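Adenosylmethionine-8-amino-7-oxononanoate aminotransferase (Methanocaldococcus jannaschii, PDB 6ZHK) probably transfers the amino group of S-adenosyl-L-methionine to 7-keto-8-aminopelargonic acid, a pyridoxal-phosphate-dependent step of biotin biosynthesis. Local coordinates at residues G235-S240 with R389-M394; D57-I62 with V436-P441. All coordinates share one frame; numbering follows the deposited sequence.

Contact 1 (G235-S240 with R389-M394)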
ATOM      1  N   GLY A 235     -10.965  -9.450  13.327  1.00 19.02           N
ATOM      2  CA  GLY A 235     -10.495 -10.441  14.302  1.00 17.75           C
ATOM      3  C   GLY A 235     -11.116 -10.236  15.694  1.00 19.38           C
ATOM      4  O   GLY A 235     -10.431 -10.032  16.692  1.00 18.37           O
ATOM      5  N   GLY A 236     -12.446 -10.307  15.766  1.00 19.97           N
ATOM      6  CA  GLY A 236     -13.056 -10.473  17.080  1.00 20.09           C
ATOM      7  C   GLY A 236     -13.551  -9.149  17.616  1.00 20.24           C
ATOM      8  O   GLY A 236     -14.249  -9.112  18.650  1.00 20.29           O
ATOM      9  N   ILE A 237     -13.179  -8.063  16.911  1.00 15.13           N
ATOM     10  CA  ILE A 237     -13.725  -6.780  17.266  1.00 17.89           C
ATOM     11  C   ILE A 237     -13.767  -5.901  16.020  1.00 17.02           C
ATOM     12  O   ILE A 237     -12.968  -6.089  15.136  1.00 17.68           O
ATOM     13  CB  ILE A 237     -12.874  -6.165  18.385  1.00 19.18           C
ATOM     14  CG1 ILE A 237     -13.366  -4.773  18.840  1.00 20.05           C
ATOM     15  CG2 ILE A 237     -11.429  -6.172  17.969  1.00 19.66           C
ATOM     16  CD1 ILE A 237     -12.763  -4.412  20.189  1.00 16.42           C
ATOM     17  N   MET A 238     -14.836  -5.123  15.899  1.00 17.58           N
ATOM     18  CA  MET A 238     -14.996  -4.192  14.793  1.00 19.54           C
ATOM     19  C   MET A 238     -14.391  -2.843  15.205  1.00 20.15           C
ATOM     20  O   MET A 238     -14.951  -2.112  16.031  1.00 21.82           O
ATOM     21  CB  MET A 238     -16.478  -4.060  14.429  1.00 19.79           C
ATOM     22  CG  MET A 238     -17.190  -5.448  14.229  1.00 19.60           C
ATOM     23  SD  MET A 238     -18.972  -5.215  13.933  1.00 24.85           S
ATOM     24  CE  MET A 238     -18.868  -4.561  12.271  1.00 21.26           C
ATOM     25  N   GLY A 239     -13.220  -2.526  14.665  1.00 19.62           N
ATOM     26  CA  GLY A 239     -12.512  -1.334  15.114  1.00 20.52           C
ATOM     27  C   GLY A 239     -13.216  -0.038  14.716  1.00 18.85           C
ATOM     28  O   GLY A 239     -13.631   0.783  15.574  1.00 16.88           O
ATOM     29  N   SER A 240     -13.254   0.175  13.412  1.00 19.86           N
ATOM     30  CA  SER A 240     -13.725   1.442  12.854  1.00 19.54           C
ATOM     31  C   SER A 240     -15.216   1.645  13.162  1.00 20.22           C
ATOM     32  O   SER A 240     -15.709   2.776  13.261  1.00 21.33           O
ATOM     33  CB  SER A 240     -13.454   1.457  11.384  0.50 21.85           C
ATOM     34  OG  SER A 240     -14.125   2.530  10.763  0.50 20.08           O
ATOM     35  N   ARG A 389     -17.041  -0.760  26.136  1.00 21.97           N
ATOM     36  CA  ARG A 389     -16.941  -2.098  25.568  1.00 21.61           C
ATOM     37  C   ARG A 389     -15.606  -2.260  24.867  1.00 22.89           C
ATOM     38  O   ARG A 389     -14.963  -1.269  24.543  1.00 21.83           O
ATOM     39  CB  ARG A 389     -18.096  -2.359  24.594  1.00 20.17           C
ATOM     40  CG  ARG A 389     -17.930  -1.751  23.206  1.00 21.92           C
ATOM     41  CD  ARG A 389     -18.080  -0.268  23.190  1.00 24.52           C
ATOM     42  NE  ARG A 389     -18.229   0.337  21.858  1.00 27.12           N
ATOM     43  CZ  ARG A 389     -19.351   0.888  21.368  1.00 21.61           C
ATOM     44  NH1 ARG A 389     -20.472   0.901  22.076  1.00 24.23           N
ATOM     45  NH2 ARG A 389     -19.305   1.551  20.233  1.00 21.67           N
ATOM     46  N   GLY A 390     -15.212  -3.518  24.633  1.00 22.50           N
ATOM     47  CA  GLY A 390     -14.007  -3.769  23.863  1.00 22.35           C
ATOM     48  C   GLY A 390     -13.417  -5.127  24.201  1.00 20.17           C
ATOM     49  O   GLY A 390     -14.041  -5.904  24.927  1.00 19.89           O
ATOM     50  N   ARG A 391     -12.186  -5.368  23.751  1.00 19.59           N
ATOM     51  CA  ARG A 391     -11.445  -6.561  24.129  1.00 19.95           C
ATOM     52  C   ARG A 391      -9.995  -6.167  24.394  1.00 18.17           C
ATOM     53  O   ARG A 391      -9.387  -5.470  23.578  1.00 18.56           O
ATOM     54  CB  ARG A 391     -11.370  -7.575  22.981  1.00 19.28           C
ATOM     55  CG  ARG A 391     -12.681  -8.195  22.537  1.00 23.47           C
ATOM     56  CD  ARG A 391     -12.330  -9.350  21.569  1.00 27.12           C
ATOM     57  NE  ARG A 391     -13.531 -10.073  21.185  1.00 25.52           N
ATOM     58  CZ  ARG A 391     -14.066 -11.025  21.941  1.00 28.38           C
ATOM     59  NH1 ARG A 391     -13.453 -11.412  23.049  1.00 25.94           N
ATOM     60  NH2 ARG A 391     -15.149 -11.656  21.511  1.00 29.04           N
ATOM     61  N   GLY A 392      -9.473  -6.548  25.555  1.00 18.39           N
ATOM     62  CA  GLY A 392      -8.086  -6.231  25.935  1.00 19.42           C
ATOM     63  C   GLY A 392      -7.811  -4.721  25.909  1.00 19.58           C
ATOM     64  O   GLY A 392      -8.533  -3.937  26.546  1.00 19.85           O
ATOM     65  N   PHE A 393      -6.823  -4.317  25.087  1.00 19.51           N
ATOM     66  CA  PHE A 393      -6.462  -2.913  24.930  1.00 19.49           C
ATOM     67  C   PHE A 393      -7.158  -2.264  23.722  1.00 23.07           C
ATOM     68  O   PHE A 393      -6.582  -1.366  23.107  1.00 21.99           O
ATOM     69  CB  PHE A 393      -4.932  -2.817  24.736  1.00 18.79           C
ATOM     70  CG  PHE A 393      -4.055  -2.956  25.947  1.00 16.79           C
ATOM     71  CD1 PHE A 393      -4.397  -2.321  27.140  1.00 17.97           C
ATOM     72  CD2 PHE A 393      -2.919  -3.778  25.902  1.00 18.49           C
ATOM     73  CE1 PHE A 393      -3.586  -2.442  28.270  1.00 19.69           C
ATOM     74  CE2 PHE A 393      -2.107  -3.885  27.023  1.00 21.11           C
ATOM     75  CZ  PHE A 393      -2.438  -3.216  28.192  1.00 19.17           C
ATOM     76  N   MET A 394      -8.334  -2.774  23.299  1.00 16.69           N
ATOM     77  CA  MET A 394      -9.076  -2.085  22.262  1.00 17.06           C
ATOM     78  C   MET A 394     -10.458  -1.809  22.845  1.00 17.56           C
ATOM     79  O   MET A 394     -11.286  -2.712  22.997  1.00 18.58           O
ATOM     80  CB  MET A 394      -9.240  -3.000  21.037  1.00 15.19           C
ATOM     81  CG  MET A 394      -7.908  -3.434  20.484  1.00 16.54           C
ATOM     82  SD  MET A 394      -8.047  -4.512  19.018  1.00 18.45           S
ATOM     83  CE  MET A 394      -8.066  -3.236  17.763  1.00 19.31           C
TER
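I237 and R391 make the nearest backbone approach, their CA atoms 7.2 Å apart, and no main-chain hydrogen bond bridges that gap; side chains do the joining. R391 runs fully extended from CG to NE past the carbonyl of G236, and its NE gives that oxygen, G236 O, a hydrogen bond of 2.8 Å. The bond is nearly straight (160° at the hydrogen). G236 O sits at the edge of the guanidinium, almost in its plane, whereas NE stands above the carbonyl plane, 43° out of it. The neighbouring NH2 forms a salt bridge with D248 and a weak hydrogen bond with Y246 O, which helps to fix the rotation of the group. Segment 389-394 carries the two-residue turn, type II' with G392 and F393 at its corners, of the hairpin joining strands 385-391 and 394-399 in the C-terminal domain of this class-III aminotransferase; 235-240 follows strand 228-234 of the seven-stranded sheet in the large domain. I237 lays its CD1 against one face of the residue pair that closes the turn. With CG1 anti to the backbone N (chi1 180°), CD1 reaches R391 N at 3.7 Å and M394 O at 3.6 Å, the very atoms paired by the hairpin bond from R391 N to M394 O (2.9 Å). CD1 also packs on M394 CB at 3.9 Å, while the other branch, CG2, meets M394 SD at 3.9 Å. The M394 side chain lies about 7 Å from that of K301, the predicted cofactor lysine.

Contact 2 (D57-I62 with V436-P441); sequences DAVSSI and VIILVP
S60 and V59 take the same first torsion, chi1 -69° and -70°: S60 OG and V59 CG1 each lie anti to their own carbonyl carbon, which sends the hydroxyl to V440 O and the methyl to I438 O. S60 OG donates to V440 O at 2.7 Å, from a position tilted off the carbonyl plane. V440 is gripped from its other polar atom as well, because V440 N gives A58 O a hydrogen bond of 2.9 Å; the donor lies in the plane of the A58 carbonyl, but the bond is bent, 132° at the hydrogen. The A58 carbonyl and the S60 hydroxyl both belong to the type I turn D57-S60. That turn leaves strand 54-57 of a four-stranded mixed sheet, while 436-439 is an edge strand of the three-stranded antiparallel sheet in the C-terminal domain of this fold type I (class-III) aminotransferase. D57 fixes what follows the turn: its OD1 accepts from S61 N at 2.7 Å and its OD2 from S61 OG at 2.6 Å, both on the syn side, with H69 as a further partner of OD2. Beyond it, I62 O is hydrogen-bonded to K301 NZ, and I62 packs on T89 of the second subunit. S60 OG also accepts a weak hydrogen bond from R276 NH1; an alanine here would probably leave V440 O without its hydroxyl donor and take a weak acceptor from R276. V59 CG1 covers I438 O at 3.2 Å, a buried oxygen with no partner in the model, which a methyl cannot satisfy; the apolar neighbour of CG1 is I438 CG2, 4.2 Å away. The V59 side chain comes within about 4 Å of that of R431, a predicted substrate-binding residue.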
ATOM      1  N   ASP A  57       0.313   8.527  24.013  1.00 15.89           N
ATOM      2  CA  ASP A  57      -0.266   8.074  22.740  1.00 17.08           C
ATOM      3  C   ASP A  57      -1.351   7.017  23.010  1.00 15.54           C
ATOM      4  O   ASP A  57      -1.139   5.816  22.880  1.00 15.68           O
ATOM      5  CB  ASP A  57       0.856   7.530  21.873  1.00 18.90           C
ATOM      6  CG  ASP A  57       0.463   7.260  20.417  1.00 18.19           C
ATOM      7  OD1 ASP A  57      -0.745   7.376  20.072  1.00 17.71           O
ATOM      8  OD2 ASP A  57       1.376   6.917  19.675  1.00 18.33           O
ATOM      9  N   ALA A  58      -2.522   7.495  23.392  1.00 16.13           N
ATOM     10  CA  ALA A  58      -3.562   6.641  23.955  1.00 14.33           C
ATOM     11  C   ALA A  58      -4.259   5.864  22.827  1.00 13.46           C
ATOM     12  O   ALA A  58      -4.953   4.904  23.143  1.00 14.39           O
ATOM     13  CB  ALA A  58      -4.552   7.511  24.723  1.00 16.53           C
ATOM     14  N   VAL A  59      -3.989   6.222  21.552  1.00 12.96           N
ATOM     15  CA  VAL A  59      -4.503   5.449  20.421  1.00 14.78           C
ATOM     16  C   VAL A  59      -3.382   4.760  19.630  1.00 15.30           C
ATOM     17  O   VAL A  59      -3.592   4.287  18.484  1.00 15.01           O
ATOM     18  CB  VAL A  59      -5.462   6.261  19.530  1.00 15.40           C
ATOM     19  CG1 VAL A  59      -6.811   6.552  20.212  1.00 13.57           C
ATOM     20  CG2 VAL A  59      -4.826   7.556  18.962  1.00 15.30           C
ATOM     21  N   SER A  60      -2.169   4.766  20.186  1.00 12.76           N
ATOM     22  CA  SER A  60      -1.038   4.095  19.553  1.00 12.22           C
ATOM     23  C   SER A  60      -0.831   4.540  18.124  1.00 13.21           C
ATOM     24  O   SER A  60      -0.524   3.708  17.281  1.00 13.70           O
ATOM     25  CB  SER A  60      -1.233   2.596  19.615  1.00 14.09           C
ATOM     26  OG  SER A  60      -1.119   2.175  20.965  1.00 17.48           O
ATOM     27  N   SER A  61      -0.895   5.864  17.870  1.00 14.05           N
ATOM     28  CA  SER A  61      -0.644   6.363  16.508  1.00 14.19           C
ATOM     29  C   SER A  61      -1.545   5.626  15.488  1.00 16.63           C
ATOM     30  O   SER A  61      -1.116   5.308  14.369  1.00 16.18           O
ATOM     31  CB  SER A  61       0.831   6.405  16.114  1.00 16.68           C
ATOM     32  OG  SER A  61       1.628   7.125  17.083  1.00 17.22           O
ATOM     33  N   ILE A  62      -2.817   5.437  15.902  1.00 13.93           N
ATOM     34  CA  ILE A  62      -3.866   4.804  15.104  1.00 15.30           C
ATOM     35  C   ILE A  62      -3.571   3.293  15.009  1.00 17.09           C
ATOM     36  O   ILE A  62      -3.586   2.668  13.907  1.00 15.05           O
ATOM     37  CB  ILE A  62      -4.136   5.498  13.744  1.00 16.75           C
ATOM     38  CG1 ILE A  62      -3.971   7.025  13.760  1.00 13.75           C
ATOM     39  CG2 ILE A  62      -5.495   5.043  13.137  1.00 18.00           C
ATOM     40  CD1 ILE A  62      -4.983   7.754  14.617  1.00 16.07           C
ATOM     41  N   VAL A 436     -17.740   7.816  19.538  1.00 20.47           N
ATOM     42  CA  VAL A 436     -17.030   6.811  20.305  1.00 19.32           C
ATOM     43  C   VAL A 436     -15.621   7.316  20.614  1.00 18.33           C
ATOM     44  O   VAL A 436     -14.804   7.563  19.698  1.00 18.49           O
ATOM     45  CB  VAL A 436     -16.970   5.452  19.567  1.00 20.98           C
ATOM     46  CG1 VAL A 436     -16.375   4.389  20.482  1.00 18.91           C
ATOM     47  CG2 VAL A 436     -18.334   5.003  19.042  1.00 19.45           C
ATOM     48  N   ILE A 437     -15.326   7.420  21.907  1.00 17.40           N
ATOM     49  CA  ILE A 437     -13.963   7.637  22.373  1.00 16.25           C
ATOM     50  C   ILE A 437     -13.231   6.323  22.121  1.00 16.77           C
ATOM     51  O   ILE A 437     -13.679   5.280  22.596  1.00 16.38           O
ATOM     52  CB  ILE A 437     -13.936   8.018  23.876  1.00 17.15           C
ATOM     53  CG1 ILE A 437     -14.587   9.383  24.135  1.00 20.45           C
ATOM     54  CG2 ILE A 437     -12.526   8.017  24.473  1.00 16.93           C
ATOM     55  CD1 ILE A 437     -15.147   9.526  25.570  1.00 21.11           C
ATOM     56  N   ILE A 438     -12.047   6.387  21.498  1.00 15.12           N
ATOM     57  CA  ILE A 438     -11.299   5.170  21.210  1.00 16.15           C
ATOM     58  C   ILE A 438     -10.057   5.168  22.111  1.00 16.48           C
ATOM     59  O   ILE A 438      -9.323   6.149  22.161  1.00 16.77           O
ATOM     60  CB  ILE A 438     -10.859   5.144  19.718  1.00 16.11           C
ATOM     61  CG1 ILE A 438     -12.012   5.260  18.698  1.00 17.79           C
ATOM     62  CG2 ILE A 438      -9.948   3.918  19.472  1.00 15.15           C
ATOM     63  CD1 ILE A 438     -12.993   4.096  18.659  1.00 18.03           C
ATOM     64  N   LEU A 439      -9.814   4.059  22.805  1.00 16.93           N
ATOM     65  CA  LEU A 439      -8.572   3.830  23.537  1.00 17.76           C
ATOM     66  C   LEU A 439      -7.924   2.566  22.986  1.00 18.16           C
ATOM     67  O   LEU A 439      -8.474   1.472  23.137  1.00 16.64           O
ATOM     68  CB  LEU A 439      -8.929   3.580  25.014  1.00 18.70           C
ATOM     69  CG  LEU A 439      -9.602   4.751  25.741  1.00 21.54           C
ATOM     70  CD1 LEU A 439      -9.805   4.401  27.221  1.00 22.94           C
ATOM     71  CD2 LEU A 439      -8.810   6.065  25.583  1.00 18.61           C
ATOM     72  N   VAL A 440      -6.761   2.750  22.343  1.00 17.40           N
ATOM     73  CA  VAL A 440      -5.961   1.608  21.895  1.00 15.54           C
ATOM     74  C   VAL A 440      -4.541   1.907  22.343  1.00 16.71           C
ATOM     75  O   VAL A 440      -3.738   2.426  21.573  1.00 16.64           O
ATOM     76  CB  VAL A 440      -6.074   1.362  20.364  1.00 15.71           C
ATOM     77  CG1 VAL A 440      -5.198   0.150  19.882  1.00 13.57           C
ATOM     78  CG2 VAL A 440      -7.525   1.144  20.024  1.00 15.59           C
ATOM     79  N   PRO A 441      -4.232   1.709  23.642  1.00 16.94           N
ATOM     80  CA  PRO A 441      -2.949   2.129  24.186  1.00 18.69           C
ATOM     81  C   PRO A 441      -1.864   1.126  23.776  1.00 17.78           C
ATOM     82  O   PRO A 441      -2.162  -0.032  23.466  1.00 15.12           O
ATOM     83  CB  PRO A 441      -3.175   2.087  25.709  1.00 18.41           C
ATOM     84  CG  PRO A 441      -4.227   1.020  25.892  1.00 18.41           C
ATOM     85  CD  PRO A 441      -5.117   1.130  24.665  1.00 18.04           C
TER

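Overall arrangement
Contact 2 is wholly buried; contact 1 is buried too, but G390 and R391 are partly exposed. Their centres lie about 12 Å apart, and both end on the antiparallel three-stranded sheet: contact 1 on outer strand 385-391 and its hairpin turn, contact 2 on outer strand 436-439 at the opposite edge. They meet where F393 O lies 3.3 Å from P441 CD, and R276 serves each, through a backbone bond with F393 and a weak bond with P441 O. Contact 1 reaches the large domain with a charged arginine and an isoleucine methyl; contact 2 relies on main-chain groups, a serine hydroxyl and small apolar groups, and the end of 57-62 packs against the second subunit, which does not touch contact 1.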